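PDB 5OQ3: Cwp19 from Clostridioides difficile, which probably hydrolyses peptidoglycan in the bacterial cell wall, this chain being its glycoside hydrolase domain, a TIM barrel. Local coordinates for residues R74-N86 with Y170-Y182. Numbering follows the deposited sequence.
With EDO (1,2-ethanediol), chain C.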
# COMPACT_ATOMS: atom_id res chain seq x y z
N ARG A 74 0.69 4.06 -8.88
CA ARG A 74 -0.51 4.93 -8.83
C ARG A 74 -0.54 5.63 -7.48
O ARG A 74 -1.28 5.22 -6.58
CB ARG A 74 -1.78 4.11 -9.02
CG ARG A 74 -3.09 4.88 -8.96
CD ARG A 74 -4.25 3.91 -8.94
NE ARG A 74 -5.53 4.55 -8.70
CZ ARG A 74 -6.37 4.96 -9.64
NH1 ARG A 74 -6.06 4.89 -10.91
NH2 ARG A 74 -7.58 5.43 -9.27
N PRO A 75 0.25 6.71 -7.34
CA PRO A 75 0.21 7.45 -6.10
C PRO A 75 -0.99 8.36 -5.93
O PRO A 75 -1.36 8.64 -4.79
CB PRO A 75 1.47 8.29 -6.15
CG PRO A 75 1.77 8.48 -7.59
CD PRO A 75 1.37 7.15 -8.19
N LYS A 76 -1.62 8.77 -7.03
CA LYS A 76 -2.63 9.85 -6.98
C LYS A 76 -3.51 9.82 -8.23
O LYS A 76 -3.46 10.73 -9.07
CB LYS A 76 -1.93 11.19 -6.79
CG LYS A 76 -2.85 12.35 -6.54
CD LYS A 76 -2.03 13.63 -6.54
CE LYS A 76 -2.94 14.81 -6.76
NZ LYS A 76 -2.16 15.98 -7.21
N SER A 77 -4.31 8.75 -8.34
CA SER A 77 -5.20 8.52 -9.52
C SER A 77 -4.49 8.79 -10.85
O SER A 77 -5.05 9.38 -11.77
CB SER A 77 -6.49 9.36 -9.44
OG SER A 77 -7.35 9.04 -10.53
N ASP A 78 -3.26 8.30 -10.94
CA ASP A 78 -2.33 8.64 -12.00
C ASP A 78 -1.48 7.42 -12.27
O ASP A 78 -1.74 6.32 -11.72
CB ASP A 78 -1.53 9.88 -11.61
CG ASP A 78 -0.71 9.66 -10.34
OD1 ASP A 78 -0.81 8.56 -9.71
OD2 ASP A 78 0.05 10.61 -9.98
N ALA A 79 -0.47 7.57 -13.13
CA ALA A 79 0.26 6.40 -13.61
C ALA A 79 1.72 6.77 -13.84
O ALA A 79 2.01 7.76 -14.52
CB ALA A 79 -0.37 5.87 -14.90
N LEU A 80 2.61 5.91 -13.34
CA LEU A 80 4.00 5.96 -13.76
C LEU A 80 4.24 4.91 -14.85
O LEU A 80 5.23 4.19 -14.84
CB LEU A 80 4.95 5.78 -12.56
CG LEU A 80 5.03 7.02 -11.66
CD1 LEU A 80 3.93 7.13 -10.63
CD2 LEU A 80 6.36 7.17 -10.98
N TYR A 81 3.29 4.84 -15.80
CA TYR A 81 3.32 3.86 -16.89
C TYR A 81 2.40 4.41 -17.98
O TYR A 81 1.54 5.27 -17.70
CB TYR A 81 2.83 2.48 -16.47
CG TYR A 81 1.47 2.46 -15.77
CD1 TYR A 81 1.35 2.67 -14.40
CD2 TYR A 81 0.29 2.24 -16.48
CE1 TYR A 81 0.12 2.64 -13.76
CE2 TYR A 81 -0.94 2.21 -15.86
CZ TYR A 81 -1.03 2.42 -14.50
OH TYR A 81 -2.25 2.39 -13.88
N LYS A 82 2.56 3.90 -19.19
CA LYS A 82 1.74 4.26 -20.33
C LYS A 82 0.36 3.63 -20.15
O LYS A 82 0.22 2.41 -19.93
CB LYS A 82 2.40 3.78 -21.61
CG LYS A 82 1.71 4.25 -22.86
CD LYS A 82 2.63 4.06 -24.06
CE LYS A 82 2.05 4.69 -25.30
NZ LYS A 82 2.82 4.13 -26.45
N SER A 83 -0.68 4.46 -20.22
CA SER A 83 -2.06 4.07 -19.90
C SER A 83 -3.02 4.73 -20.89
O SER A 83 -2.80 5.87 -21.29
CB SER A 83 -2.41 4.54 -18.50
OG SER A 83 -3.74 4.18 -18.15
N ASN A 84 -4.09 4.03 -21.22
CA ASN A 84 -5.22 4.58 -21.97
C ASN A 84 -6.40 4.92 -21.01
O ASN A 84 -7.50 5.19 -21.46
CB ASN A 84 -5.68 3.56 -23.04
CG ASN A 84 -4.64 3.31 -24.12
OD1 ASN A 84 -3.88 4.21 -24.50
ND2 ASN A 84 -4.65 2.10 -24.68
N ILE A 85 -6.16 4.89 -19.70
CA ILE A 85 -7.20 5.11 -18.67
C ILE A 85 -6.82 6.28 -17.74
O ILE A 85 -7.65 7.14 -17.44
CB ILE A 85 -7.42 3.83 -17.82
CG1 ILE A 85 -7.75 2.61 -18.72
CG2 ILE A 85 -8.51 4.05 -16.77
CD1 ILE A 85 -7.72 1.29 -17.97
N ASN A 86 -5.59 6.29 -17.23
CA ASN A 86 -5.17 7.18 -16.17
C ASN A 86 -4.06 8.07 -16.65
O ASN A 86 -3.27 7.69 -17.51
CB ASN A 86 -4.73 6.35 -14.94
CG ASN A 86 -5.90 5.67 -14.29
OD1 ASN A 86 -6.74 6.32 -13.72
ND2 ASN A 86 -5.98 4.34 -14.42
N TYR A 170 -13.92 0.55 -12.55
CA TYR A 170 -12.83 1.37 -13.06
C TYR A 170 -11.49 1.03 -12.38
O TYR A 170 -10.46 0.98 -13.03
CB TYR A 170 -13.18 2.86 -12.87
CG TYR A 170 -12.02 3.81 -12.64
CD1 TYR A 170 -11.12 4.11 -13.65
CD2 TYR A 170 -11.79 4.38 -11.40
CE1 TYR A 170 -10.04 4.96 -13.45
CE2 TYR A 170 -10.73 5.24 -11.17
CZ TYR A 170 -9.85 5.51 -12.19
OH TYR A 170 -8.75 6.32 -11.95
N ILE A 171 -11.52 0.84 -11.07
CA ILE A 171 -10.29 0.44 -10.37
C ILE A 171 -9.81 -0.93 -10.84
O ILE A 171 -8.62 -1.10 -11.16
CB ILE A 171 -10.45 0.55 -8.87
CG1 ILE A 171 -10.67 2.01 -8.46
CG2 ILE A 171 -9.24 -0.04 -8.14
CD1 ILE A 171 -11.27 2.18 -7.08
N VAL A 172 -10.74 -1.89 -10.94
CA VAL A 172 -10.38 -3.20 -11.48
C VAL A 172 -9.73 -3.08 -12.87
O VAL A 172 -8.71 -3.70 -13.15
CB VAL A 172 -11.58 -4.13 -11.51
CG1 VAL A 172 -11.32 -5.40 -12.28
CG2 VAL A 172 -12.02 -4.44 -10.08
N ASP A 173 -10.38 -2.30 -13.73
CA ASP A 173 -9.87 -2.16 -15.08
C ASP A 173 -8.52 -1.46 -15.12
O ASP A 173 -7.69 -1.76 -15.97
CB ASP A 173 -10.92 -1.38 -15.93
CG ASP A 173 -12.20 -2.18 -16.20
OD1 ASP A 173 -12.22 -3.44 -15.98
OD2 ASP A 173 -13.22 -1.55 -16.61
N SER A 174 -8.32 -0.51 -14.21
CA SER A 174 -7.04 0.20 -14.13
C SER A 174 -5.90 -0.76 -13.75
O SER A 174 -4.82 -0.71 -14.34
CB SER A 174 -7.13 1.32 -13.09
OG SER A 174 -7.97 2.41 -13.45
N ILE A 175 -6.17 -1.65 -12.82
CA ILE A 175 -5.18 -2.65 -12.46
C ILE A 175 -4.98 -3.70 -13.54
O ILE A 175 -3.83 -4.09 -13.83
CB ILE A 175 -5.56 -3.25 -11.11
CG1 ILE A 175 -5.42 -2.11 -10.09
CG2 ILE A 175 -4.66 -4.43 -10.78
CD1 ILE A 175 -6.18 -2.40 -8.85
N ALA A 176 -6.08 -4.11 -14.17
CA ALA A 176 -6.01 -5.14 -15.21
C ALA A 176 -5.11 -4.69 -16.36
O ALA A 176 -4.43 -5.53 -16.96
CB ALA A 176 -7.37 -5.49 -15.71
N GLU A 177 -5.14 -3.40 -16.68
CA GLU A 177 -4.28 -2.88 -17.75
C GLU A 177 -2.80 -3.16 -17.45
O GLU A 177 -2.01 -3.55 -18.31
CB GLU A 177 -4.50 -1.36 -17.92
CG GLU A 177 -3.67 -0.68 -19.00
CD GLU A 177 -3.92 0.82 -19.08
OE1 GLU A 177 -3.85 1.55 -18.04
OE2 GLU A 177 -4.16 1.30 -20.18
N VAL A 178 -2.43 -2.91 -16.20
CA VAL A 178 -1.05 -3.10 -15.79
C VAL A 178 -0.69 -4.61 -15.76
O VAL A 178 0.37 -5.00 -16.25
CB VAL A 178 -0.80 -2.46 -14.44
CG1 VAL A 178 0.60 -2.77 -13.93
CG2 VAL A 178 -1.00 -0.97 -14.51
N VAL A 179 -1.60 -5.44 -15.27
CA VAL A 179 -1.38 -6.89 -15.26
C VAL A 179 -1.19 -7.43 -16.67
O VAL A 179 -0.33 -8.28 -16.92
CB VAL A 179 -2.55 -7.62 -14.54
CG1 VAL A 179 -2.38 -9.11 -14.58
CG2 VAL A 179 -2.70 -7.13 -13.12
N GLN A 180 -2.02 -6.96 -17.60
CA GLN A 180 -1.96 -7.42 -18.98
C GLN A 180 -0.64 -7.02 -19.64
O GLN A 180 -0.04 -7.78 -20.40
CB GLN A 180 -3.11 -6.82 -19.79
CG GLN A 180 -3.18 -7.20 -21.27
CD GLN A 180 -4.30 -6.50 -22.00
OE1 GLN A 180 -5.44 -7.01 -22.02
NE2 GLN A 180 -3.99 -5.33 -22.65
N ASN A 181 -0.22 -5.76 -19.41
CA ASN A 181 0.78 -5.13 -20.26
C ASN A 181 2.19 -5.13 -19.69
O ASN A 181 3.12 -4.77 -20.42
CB ASN A 181 0.37 -3.69 -20.60
CG ASN A 181 -0.84 -3.61 -21.50
OD1 ASN A 181 -1.32 -4.61 -22.00
ND2 ASN A 181 -1.37 -2.39 -21.66
N TYR A 182 2.39 -5.54 -18.43
CA TYR A 182 3.68 -5.45 -17.78
C TYR A 182 3.98 -6.72 -17.00
O TYR A 182 3.06 -7.30 -16.41
CB TYR A 182 3.74 -4.23 -16.84
CG TYR A 182 3.57 -2.91 -17.58
CD1 TYR A 182 4.64 -2.29 -18.20
CD2 TYR A 182 2.33 -2.31 -17.69
CE1 TYR A 182 4.47 -1.10 -18.90
CE2 TYR A 182 2.12 -1.13 -18.36
CZ TYR A 182 3.21 -0.52 -18.99
OH TYR A 182 3.00 0.68 -19.66
C1 EDO C . -0.62 7.95 -19.06
O1 EDO C . 0.10 7.48 -17.96
C2 EDO C . -0.06 7.39 -20.29
O2 EDO C . -1.00 6.70 -21.06
O HOH W 1 -4.31 1.80 -15.36
O HOH W 2 0.23 0.11 -21.10
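From Tyr-81 to Asn-86 the loop that leaves strand 68-74 runs against helix 165-181, closest where the CA atoms of Ile-85 and Ser-174 stand 6.7 Å apart. Glu-177 is the main clasp. Its long chain, extended with CG anti to the backbone N (chi1 179°), carries the carboxylate across to the loop, where both oxygens use their syn lone pairs: OE1 accepts from Ser-83 OG at 2.6 Å, and OE2 from Asn-84 N at 2.9 Å in a nearly straight bond (173°). Serine suits this position because its short hydroxyl also accepts from the backbone N atoms of Ile-85 and Asn-86, an ST turn and ST motif that fix the bend.

Asn-86 uses both ends of its amide. ND2 donates in plane to Ser-174 OG at 2.9 Å, and Ser-174 OG donates in turn to Tyr-170 O, one turn back in the helix; OD1 accepts from Tyr-170 OH at 2.7 Å. The same phenol oxygen lies in the guanidinium plane of Arg-74 and receives a bond from NH2, while the backbone oxygens of Asn-124 and Pro-125 accept from Arg-74 NE and NH2 respectively. Ile-85 packs CG2 against the edge of the Tyr-170 ring.

Tyrosine suits position 81 on two counts: its flat ring is sandwiched between Val-178 CG2, in a CH-pi contact 3.7 Å from the ring centroid, and Ala-79 CB, and its phenol OH reaches a water beyond the ring edge. That water accepts from Tyr-81 OH and Asn-86 ND2 and donates to Ser-174 O and Glu-177 OE1 (2.7 Å), so it joins loop and helix with four bonds. This is loop-to-helix packing in a TIM barrel: the segment following the second strand is fastened to the helix that precedes the fourth, strand 186-189.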